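Local coordinates for PDZ domain protein (PDB 4L8N) that is of unknown function but binds magnesium and carries PDZ-type domains that probably recognise peptide or protein partners, at residues T376-A381 / K385-W390; E120-Q125 / Y413-A418; F393-I398 / A418-P423. All blocks are in the same frame, centred on the assembly; numbering follows the deposited sequence.

Contact 1 of 3, residues T376-A381 / K385-W390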
loop_
_atom_site.group_PDB
_atom_site.type_symbol
_atom_site.label_atom_id
_atom_site.label_comp_id
_atom_site.label_asym_id
_atom_site.label_seq_id
_atom_site.Cartn_x
_atom_site.Cartn_y
_atom_site.Cartn_z
ATOM N N THR A 376 26.147 14.008 -8.282
ATOM C CA THR A 376 26.117 13.244 -7.025
ATOM C C THR A 376 25.262 13.904 -5.919
ATOM O O THR A 376 25.105 13.294 -4.858
ATOM C CB THR A 376 27.541 13.054 -6.477
ATOM O OG1 THR A 376 28.059 14.321 -6.076
ATOM C CG2 THR A 376 28.467 12.402 -7.470
HETATM N N MSE A 377 24.736 15.143 -6.162
HETATM C CA MSE A 377 23.936 15.943 -5.219
HETATM C C MSE A 377 22.835 15.142 -4.547
HETATM O O MSE A 377 22.016 14.528 -5.231
HETATM C CB MSE A 377 23.314 17.165 -5.897
HETATM C CG MSE A 377 22.828 18.215 -4.903
HETATM SE SE MSE A 377 21.973 19.784 -5.705
HETATM C CE MSE A 377 23.101 20.043 -7.327
ATOM N N PHE A 378 22.814 15.161 -3.203
ATOM C CA PHE A 378 21.818 14.471 -2.404
ATOM C C PHE A 378 21.455 15.306 -1.183
ATOM O O PHE A 378 22.205 16.209 -0.791
ATOM C CB PHE A 378 22.314 13.063 -1.988
ATOM C CG PHE A 378 23.488 13.002 -1.036
ATOM C CD1 PHE A 378 24.796 13.064 -1.511
ATOM C CD2 PHE A 378 23.290 12.847 0.326
ATOM C CE1 PHE A 378 25.888 12.993 -0.630
ATOM C CE2 PHE A 378 24.378 12.792 1.206
ATOM C CZ PHE A 378 25.670 12.854 0.722
ATOM N N THR A 379 20.289 14.996 -0.590
ATOM C CA THR A 379 19.828 15.633 0.633
ATOM C C THR A 379 20.193 14.684 1.768
ATOM O O THR A 379 19.812 13.516 1.729
ATOM C CB THR A 379 18.331 16.002 0.551
ATOM O OG1 THR A 379 18.108 16.831 -0.600
ATOM C CG2 THR A 379 17.831 16.725 1.799
ATOM N N ASP A 380 20.967 15.162 2.749
ATOM C CA ASP A 380 21.361 14.306 3.869
ATOM C C ASP A 380 20.217 14.183 4.906
ATOM O O ASP A 380 19.189 14.862 4.789
ATOM C CB ASP A 380 22.678 14.780 4.515
ATOM C CG ASP A 380 22.637 15.985 5.444
ATOM O OD1 ASP A 380 21.547 16.567 5.625
ATOM O OD2 ASP A 380 23.707 16.359 5.974
ATOM N N ALA A 381 20.418 13.319 5.922
ATOM C CA ALA A 381 19.436 13.019 6.968
ATOM C C ALA A 381 19.048 14.249 7.774
ATOM O O ALA A 381 17.892 14.357 8.175
ATOM C CB ALA A 381 19.965 11.938 7.891
ATOM N N LYS A 385 20.296 20.061 1.636
ATOM C CA LYS A 385 19.915 19.788 0.244
ATOM C C LYS A 385 21.071 19.708 -0.757
ATOM O O LYS A 385 20.879 19.145 -1.841
ATOM C CB LYS A 385 18.946 20.892 -0.247
ATOM C CG LYS A 385 17.490 20.761 0.225
ATOM C CD LYS A 385 16.770 22.124 0.314
ATOM C CE LYS A 385 16.454 22.749 -1.030
ATOM N NZ LYS A 385 15.803 24.091 -0.916
ATOM N N TYR A 386 22.238 20.273 -0.436
ATOM C CA TYR A 386 23.275 20.385 -1.455
ATOM C C TYR A 386 24.546 19.583 -1.191
ATOM O O TYR A 386 25.635 20.017 -1.584
ATOM C CB TYR A 386 23.593 21.881 -1.677
ATOM C CG TYR A 386 22.339 22.722 -1.845
ATOM C CD1 TYR A 386 21.422 22.454 -2.865
ATOM C CD2 TYR A 386 22.029 23.734 -0.941
ATOM C CE1 TYR A 386 20.240 23.184 -2.989
ATOM C CE2 TYR A 386 20.865 24.494 -1.076
ATOM C CZ TYR A 386 19.975 24.220 -2.104
ATOM O OH TYR A 386 18.825 24.971 -2.232
ATOM N N CYS A 387 24.397 18.367 -0.634
ATOM C CA CYS A 387 25.521 17.459 -0.424
ATOM C C CYS A 387 26.033 16.939 -1.767
ATOM O O CYS A 387 25.258 16.460 -2.584
ATOM C CB CYS A 387 25.132 16.309 0.495
ATOM S SG CYS A 387 24.587 16.823 2.136
HETATM N N MSE A 388 27.330 17.085 -2.017
HETATM C CA MSE A 388 27.970 16.628 -3.247
HETATM C C MSE A 388 29.336 16.058 -2.938
HETATM O O MSE A 388 30.055 16.593 -2.077
HETATM C CB MSE A 388 28.118 17.779 -4.256
HETATM C CG MSE A 388 26.783 18.282 -4.809
HETATM SE SE MSE A 388 26.964 19.794 -5.989
HETATM C CE MSE A 388 27.471 21.088 -4.778
ATOM N N PHE A 389 29.722 14.998 -3.656
ATOM C CA PHE A 389 31.073 14.495 -3.512
ATOM C C PHE A 389 31.978 15.368 -4.361
ATOM O O PHE A 389 31.495 16.175 -5.179
ATOM C CB PHE A 389 31.187 13.013 -3.911
ATOM C CG PHE A 389 30.212 12.125 -3.184
ATOM C CD1 PHE A 389 30.074 12.202 -1.803
ATOM C CD2 PHE A 389 29.439 11.209 -3.874
ATOM C CE1 PHE A 389 29.164 11.390 -1.130
ATOM C CE2 PHE A 389 28.538 10.386 -3.198
ATOM C CZ PHE A 389 28.409 10.483 -1.830
ATOM N N TRP A 390 33.283 15.204 -4.181
ATOM C CA TRP A 390 34.253 15.917 -4.979
ATOM C C TRP A 390 34.251 15.367 -6.400
ATOM O O TRP A 390 33.937 14.192 -6.621
ATOM C CB TRP A 390 35.647 15.765 -4.357
ATOM C CG TRP A 390 35.799 16.341 -2.980
ATOM C CD1 TRP A 390 36.118 15.666 -1.842
ATOM C CD2 TRP A 390 35.698 17.725 -2.615
ATOM N NE1 TRP A 390 36.235 16.542 -0.787
ATOM C CE2 TRP A 390 35.964 17.812 -1.228
ATOM C CE3 TRP A 390 35.425 18.905 -3.330
ATOM C CZ2 TRP A 390 35.991 19.036 -0.545
ATOM C CZ3 TRP A 390 35.438 20.113 -2.649
ATOM C CH2 TRP A 390 35.709 20.170 -1.271
HETATM O O HOH W 1 19.329 17.399 -3.278
#

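Contact 2 of 3, residues E120-Q125 / Y413-A418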
loop_
_atom_site.group_PDB
_atom_site.type_symbol
_atom_site.label_atom_id
_atom_site.label_comp_id
_atom_site.label_asym_id
_atom_site.label_seq_id
_atom_site.Cartn_x
_atom_site.Cartn_y
_atom_site.Cartn_z
ATOM N N GLU A 120 32.166 11.652 0.973
ATOM C CA GLU A 120 32.363 10.327 0.406
ATOM C C GLU A 120 32.470 9.278 1.482
ATOM O O GLU A 120 32.110 8.128 1.245
ATOM C CB GLU A 120 33.665 10.311 -0.417
ATOM C CG GLU A 120 33.565 11.041 -1.738
ATOM C CD GLU A 120 33.983 12.494 -1.765
ATOM O OE1 GLU A 120 33.924 13.177 -0.716
ATOM O OE2 GLU A 120 34.351 12.959 -2.866
ATOM N N THR A 121 33.009 9.663 2.655
ATOM C CA THR A 121 33.223 8.733 3.756
ATOM C C THR A 121 32.343 9.037 4.964
ATOM O O THR A 121 32.044 8.106 5.718
ATOM C CB THR A 121 34.713 8.735 4.179
ATOM O OG1 THR A 121 35.089 10.014 4.698
ATOM C CG2 THR A 121 35.645 8.334 3.056
ATOM N N THR A 122 31.931 10.317 5.163
ATOM C CA THR A 122 31.204 10.733 6.374
ATOM C C THR A 122 29.921 11.471 6.088
ATOM O O THR A 122 29.928 12.691 5.893
ATOM C CB THR A 122 32.129 11.604 7.230
ATOM O OG1 THR A 122 33.402 10.952 7.338
ATOM C CG2 THR A 122 31.538 11.942 8.615
ATOM N N ASN A 123 28.802 10.745 6.146
ATOM C CA ASN A 123 27.482 11.335 5.912
ATOM C C ASN A 123 26.372 10.524 6.550
ATOM O O ASN A 123 26.580 9.382 6.966
ATOM C CB ASN A 123 27.194 11.516 4.396
ATOM C CG ASN A 123 27.070 10.241 3.597
ATOM O OD1 ASN A 123 26.039 9.551 3.607
ATOM N ND2 ASN A 123 28.091 9.951 2.814
ATOM N N GLU A 124 25.171 11.116 6.572
ATOM C CA GLU A 124 23.952 10.501 7.071
ATOM C C GLU A 124 22.864 10.639 6.041
ATOM O O GLU A 124 22.630 11.722 5.520
ATOM C CB GLU A 124 23.495 11.117 8.395
ATOM C CG GLU A 124 24.418 10.878 9.569
ATOM C CD GLU A 124 24.193 11.915 10.644
ATOM O OE1 GLU A 124 24.177 13.123 10.309
ATOM O OE2 GLU A 124 23.998 11.518 11.815
ATOM N N GLN A 125 22.172 9.543 5.765
ATOM C CA GLN A 125 21.077 9.539 4.814
ATOM C C GLN A 125 19.924 8.695 5.359
ATOM O O GLN A 125 20.134 7.817 6.192
ATOM C CB GLN A 125 21.546 9.025 3.454
ATOM C CG GLN A 125 22.407 10.003 2.685
ATOM C CD GLN A 125 22.910 9.373 1.423
ATOM O OE1 GLN A 125 22.138 9.091 0.501
ATOM N NE2 GLN A 125 24.212 9.114 1.364
ATOM N N TYR A 413 43.851 16.448 9.178
ATOM C CA TYR A 413 44.602 15.212 9.441
ATOM C C TYR A 413 43.618 14.034 9.633
ATOM O O TYR A 413 43.951 12.887 9.335
ATOM C CB TYR A 413 45.534 15.381 10.675
ATOM C CG TYR A 413 44.870 15.191 12.031
ATOM C CD1 TYR A 413 44.782 13.929 12.618
ATOM C CD2 TYR A 413 44.347 16.275 12.735
ATOM C CE1 TYR A 413 44.151 13.744 13.851
ATOM C CE2 TYR A 413 43.714 16.103 13.968
ATOM C CZ TYR A 413 43.628 14.836 14.526
ATOM O OH TYR A 413 43.036 14.662 15.750
ATOM N N LEU A 414 42.405 14.336 10.124
ATOM C CA LEU A 414 41.332 13.372 10.314
ATOM C C LEU A 414 40.988 12.679 9.012
ATOM O O LEU A 414 40.501 11.541 9.050
ATOM C CB LEU A 414 40.083 14.066 10.883
ATOM C CG LEU A 414 40.208 14.567 12.334
ATOM C CD1 LEU A 414 39.179 15.624 12.619
ATOM C CD2 LEU A 414 40.149 13.426 13.345
ATOM N N TYR A 415 41.274 13.342 7.852
ATOM C CA TYR A 415 40.979 12.781 6.534
ATOM C C TYR A 415 42.246 12.639 5.671
ATOM O O TYR A 415 42.155 12.601 4.452
ATOM C CB TYR A 415 39.892 13.623 5.832
ATOM C CG TYR A 415 38.540 13.527 6.510
ATOM C CD1 TYR A 415 37.833 12.326 6.536
ATOM C CD2 TYR A 415 38.009 14.611 7.215
ATOM C CE1 TYR A 415 36.599 12.225 7.182
ATOM C CE2 TYR A 415 36.782 14.516 7.877
ATOM C CZ TYR A 415 36.070 13.326 7.833
ATOM O OH TYR A 415 34.842 13.211 8.435
ATOM N N TYR A 416 43.413 12.447 6.308
ATOM C CA TYR A 416 44.693 12.317 5.608
ATOM C C TYR A 416 44.856 11.027 4.799
ATOM O O TYR A 416 45.825 10.919 4.039
ATOM C CB TYR A 416 45.860 12.480 6.572
ATOM C CG TYR A 416 46.508 13.823 6.396
ATOM C CD1 TYR A 416 45.736 14.970 6.192
ATOM C CD2 TYR A 416 47.891 13.948 6.331
ATOM C CE1 TYR A 416 46.325 16.211 5.961
ATOM C CE2 TYR A 416 48.495 15.180 6.058
ATOM C CZ TYR A 416 47.708 16.315 5.915
ATOM O OH TYR A 416 48.290 17.540 5.713
ATOM N N PHE A 417 43.909 10.093 4.914
ATOM C CA PHE A 417 43.926 8.844 4.173
ATOM C C PHE A 417 43.317 9.062 2.748
ATOM O O PHE A 417 43.413 8.174 1.889
ATOM C CB PHE A 417 43.155 7.748 4.967
ATOM C CG PHE A 417 41.704 8.098 5.240
ATOM C CD1 PHE A 417 40.727 7.900 4.266
ATOM C CD2 PHE A 417 41.327 8.679 6.446
ATOM C CE1 PHE A 417 39.409 8.307 4.485
ATOM C CE2 PHE A 417 40.000 9.062 6.672
ATOM C CZ PHE A 417 39.053 8.874 5.695
ATOM N N ALA A 418 42.669 10.224 2.520
ATOM C CA ALA A 418 41.994 10.564 1.263
ATOM C C ALA A 418 42.918 11.371 0.343
ATOM O O ALA A 418 43.546 12.318 0.818
ATOM C CB ALA A 418 40.717 11.338 1.560
#

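Contact 3 of 3, residues F393-I398 / A418-P423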
loop_
_atom_site.group_PDB
_atom_site.type_symbol
_atom_site.label_atom_id
_atom_site.label_comp_id
_atom_site.label_asym_id
_atom_site.label_seq_id
_atom_site.Cartn_x
_atom_site.Cartn_y
_atom_site.Cartn_z
ATOM N N PHE A 393 37.942 14.477 -11.279
ATOM C CA PHE A 393 39.010 15.059 -12.115
ATOM C C PHE A 393 39.633 16.332 -11.470
ATOM O O PHE A 393 40.527 16.952 -12.054
ATOM C CB PHE A 393 38.492 15.352 -13.550
ATOM C CG PHE A 393 37.810 14.149 -14.161
ATOM C CD1 PHE A 393 38.553 13.062 -14.613
ATOM C CD2 PHE A 393 36.419 14.051 -14.179
ATOM C CE1 PHE A 393 37.916 11.905 -15.093
ATOM C CE2 PHE A 393 35.784 12.897 -14.659
ATOM C CZ PHE A 393 36.536 11.834 -15.117
ATOM N N LYS A 394 39.203 16.681 -10.246
ATOM C CA LYS A 394 39.666 17.896 -9.588
ATOM C C LYS A 394 40.344 17.655 -8.221
ATOM O O LYS A 394 40.593 18.637 -7.516
ATOM C CB LYS A 394 38.481 18.859 -9.434
ATOM C CG LYS A 394 38.152 19.595 -10.718
ATOM C CD LYS A 394 36.693 19.989 -10.759
ATOM C CE LYS A 394 36.305 20.678 -12.045
ATOM N NZ LYS A 394 34.969 21.319 -11.935
ATOM N N TYR A 395 40.723 16.390 -7.890
ATOM C CA TYR A 395 41.371 16.029 -6.608
ATOM C C TYR A 395 42.655 16.812 -6.333
ATOM O O TYR A 395 42.803 17.287 -5.201
ATOM C CB TYR A 395 41.679 14.529 -6.489
ATOM C CG TYR A 395 40.507 13.635 -6.161
ATOM C CD1 TYR A 395 39.194 14.093 -6.287
ATOM C CD2 TYR A 395 40.703 12.308 -5.780
ATOM C CE1 TYR A 395 38.106 13.263 -5.994
ATOM C CE2 TYR A 395 39.624 11.455 -5.535
ATOM C CZ TYR A 395 38.326 11.938 -5.649
ATOM O OH TYR A 395 37.265 11.108 -5.402
ATOM N N PRO A 396 43.576 16.995 -7.323
ATOM C CA PRO A 396 44.798 17.766 -7.044
ATOM C C PRO A 396 44.504 19.200 -6.591
ATOM O O PRO A 396 45.163 19.686 -5.666
ATOM C CB PRO A 396 45.528 17.745 -8.389
ATOM C CG PRO A 396 45.037 16.506 -9.061
ATOM C CD PRO A 396 43.596 16.474 -8.709
ATOM N N GLN A 397 43.484 19.848 -7.197
ATOM C CA GLN A 397 43.066 21.220 -6.888
ATOM C C GLN A 397 42.374 21.310 -5.512
ATOM O O GLN A 397 42.563 22.300 -4.809
ATOM C CB GLN A 397 42.155 21.763 -7.994
ATOM C CG GLN A 397 42.841 21.821 -9.369
ATOM C CD GLN A 397 42.433 20.677 -10.284
ATOM O OE1 GLN A 397 42.972 19.563 -10.235
ATOM N NE2 GLN A 397 41.480 20.941 -11.167
ATOM N N ILE A 398 41.602 20.275 -5.123
ATOM C CA ILE A 398 40.929 20.191 -3.819
ATOM C C ILE A 398 41.997 20.015 -2.747
ATOM O O ILE A 398 41.982 20.753 -1.758
ATOM C CB ILE A 398 39.869 19.045 -3.771
ATOM C CG1 ILE A 398 38.802 19.216 -4.855
ATOM C CG2 ILE A 398 39.238 18.885 -2.358
ATOM C CD1 ILE A 398 38.299 17.944 -5.346
ATOM N N ALA A 418 42.669 10.224 2.520
ATOM C CA ALA A 418 41.994 10.564 1.263
ATOM C C ALA A 418 42.918 11.371 0.343
ATOM O O ALA A 418 43.546 12.318 0.818
ATOM C CB ALA A 418 40.717 11.338 1.560
ATOM N N PRO A 419 43.002 11.047 -0.979
ATOM C CA PRO A 419 43.933 11.775 -1.865
ATOM C C PRO A 419 43.456 13.196 -2.241
ATOM O O PRO A 419 44.266 14.004 -2.721
ATOM C CB PRO A 419 44.017 10.858 -3.081
ATOM C CG PRO A 419 42.688 10.224 -3.146
ATOM C CD PRO A 419 42.350 9.944 -1.712
ATOM N N TYR A 420 42.142 13.498 -2.029
ATOM C CA TYR A 420 41.586 14.841 -2.220
ATOM C C TYR A 420 41.934 15.772 -0.996
ATOM O O TYR A 420 41.551 16.932 -0.986
ATOM C CB TYR A 420 40.076 14.805 -2.499
ATOM C CG TYR A 420 39.276 13.837 -1.657
ATOM C CD1 TYR A 420 38.831 14.189 -0.387
ATOM C CD2 TYR A 420 38.897 12.599 -2.159
ATOM C CE1 TYR A 420 38.044 13.330 0.368
ATOM C CE2 TYR A 420 38.125 11.721 -1.407
ATOM C CZ TYR A 420 37.694 12.090 -0.143
ATOM O OH TYR A 420 36.944 11.213 0.620
ATOM N N ILE A 421 42.660 15.258 0.016
ATOM C CA ILE A 421 43.124 16.027 1.176
ATOM C C ILE A 421 44.660 15.898 1.248
ATOM O O ILE A 421 45.347 16.911 1.289
ATOM C CB ILE A 421 42.437 15.642 2.543
ATOM C CG1 ILE A 421 40.901 15.738 2.501
ATOM C CG2 ILE A 421 43.013 16.436 3.710
ATOM C CD1 ILE A 421 40.270 17.133 2.285
ATOM N N ASN A 422 45.175 14.650 1.267
ATOM C CA ASN A 422 46.595 14.343 1.357
ATOM C C ASN A 422 47.063 13.552 0.124
ATOM O O ASN A 422 46.985 12.309 0.109
ATOM C CB ASN A 422 46.916 13.591 2.646
ATOM C CG ASN A 422 48.381 13.279 2.835
ATOM O OD1 ASN A 422 49.265 14.021 2.392
ATOM N ND2 ASN A 422 48.674 12.160 3.492
ATOM N N PRO A 423 47.588 14.267 -0.907
ATOM C CA PRO A 423 48.047 13.569 -2.127
ATOM C C PRO A 423 49.267 12.674 -1.863
ATOM O O PRO A 423 49.249 11.530 -2.318
ATOM C CB PRO A 423 48.338 14.700 -3.108
ATOM C CG PRO A 423 48.554 15.893 -2.267
ATOM C CD PRO A 423 47.767 15.730 -1.014
#

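Contact 1 of 3, residues T376-A381 / K385-W390
Cys387 presses its CB onto the middle of the Phe378 ring, 3.5 Å from the ring centroid and nearly on the ring normal. The ring can take this place because Phe378 CG stands between its own backbone N and carbonyl carbon (chi1 67°). Cys387 SG also lies over that face, farther off, and is wedged against Asp380 CB at 3.7 Å. Beside them Phe389 CE1 meets Phe378 CE1 at 3.7 Å, the two rings inclined by 47° and neither stacked nor T-shaped. Further along, Thr376 OG1 accepts the backbone N-H of Phe389 (3.0 Å) and is also bonded to Asp373 O. The backbones are joined by a single antiparallel bridge, a hydrogen-bonded pair: Phe378 N reaches Cys387 O at 2.8 Å, with a weak return bond from Cys387 N to Phe378 O. The packed side leans on strand 123-135, where Phe378 touches Asn123 and Gln125. The other side is solvent-facing and looser. There the selenium of Met377, a selenomethionine, sits at the edge of the Tyr386 ring in a Met-aromatic contact, SE to CD1 3.9 Å, and a water links Thr379 OG1 to Lys385 O.

Contact 2 of 3, residues E120-Q125 / Y413-A418
Thr122 holds OG1 anti to its carbonyl carbon (chi1 -47°), and Tyr415 likewise has CG anti to its carbonyl carbon (chi1 -67°), which brings the hydroxyl of the one and the phenol of the other within 2.9 Å, Thr122 OG1 to Tyr415 OH. The approach is made at the ring edge, near its plane. The phenol oxygen also lies against the rest of the threonine, with Thr122 CB 3.4 Å and Thr122 CG2 3.5 Å from Tyr415 OH. Thr121 comes past the same ring in the opposite direction: its OG1 lies 3.7 Å from Tyr415 CE1, neither over the face nor at the edge. Its methyl serves the second aromatic, Thr121 CG2 pointing at the edge of the Phe417 ring, 4.0 Å from CE1. Both rings are carried by the type I beta turn from Tyr415 to Ala418, at its first and third positions, closed by the bond from Ala418 N to Tyr415 O. The contact thus sets the residues leading into strand 123-135 of the large mixed sheet against the loop between helix 395-402 and strand 429-435. Tyr415 OH is also bonded to Ala111 O on helix 107-113, and a phenylalanine in its place would probably leave that carbonyl without its donor and the Thr122 hydroxyl without a possible partner. Thr121 OG1 and Thr122 OG1 are themselves hydrogen-bonded at 3.3 Å, and Thr121 OG1 bonds to Ser118 OG. Because a carbonyl such as Ala111 O can only accept, the phenol proton is probably committed to it. Thr122 OG1 and Tyr415 OH are thus close and possibly bonded, Thr121 OG1 being the competing partner of the Thr122 hydroxyl. The chemistry is that of neighbouring hydroxyls able to share protons among themselves.

Contact 3 of 3, residues F393-I398 / A418-P423
Tyr420 and Tyr395 bury more surface than any other residues here, and they meet as a T-shaped pair. The edge of Tyr420 is turned to the face of Tyr395, with centroids 5.1 Å apart and planes at 73°. The contact is made by Tyr420 CD2, which stands over the rim of the Tyr395 ring, 3.6 Å from CZ; Tyr420 CG, placed between its backbone N and carbonyl carbon (chi1 42°), swings the ring there. Tyr420 CB adds a separate CH-pi contact over the same ring, 4.0 Å from its centroid. Pro419 extends the packing, its CG 3.9 Å from Tyr395 CD2. Ile398, third in buried area, comes alongside one turn later: its CG2 approaches Tyr420 O at 3.3 Å, and the same methyl also touches Tyr420 CB. Beyond the two segments, Trp390 packs on Tyr420, whose OH is bonded to Ser118 OG. On the loop side, Ala418 O accepts from the backbone N-H groups of Ile421 and Asn422, which curls the chain round Tyr420. The arrangement is loop-on-helix packing: Lys394 is the N-cap of helix 395-402, and an aromatic pair fastens its first turn to the loop ahead of strand 429-435.

Overall arrangement
Followed from the N terminus, the chain first passes 120-125, which opens contact 2 at the start of strand 123-135. Contact 1 comes much later and is enclosed within that very long loop, closing a short one of its own between 376-381 and 385-390. Helix 395-402 then opens contact 3 before 413-418 returns to close contact 2, and 418-423 closes contact 3 last; these two therefore cross, and Ala418 belongs to both. Trp390 leads from contact 1 into contact 3 by packing on Ile398 and Tyr420, while its backbone N-H probably bonds to Glu120 OE2 of contact 2. Together they join the loop between helix 354-367 and helix 395-402, that helix and its following loop to the large mixed sheet.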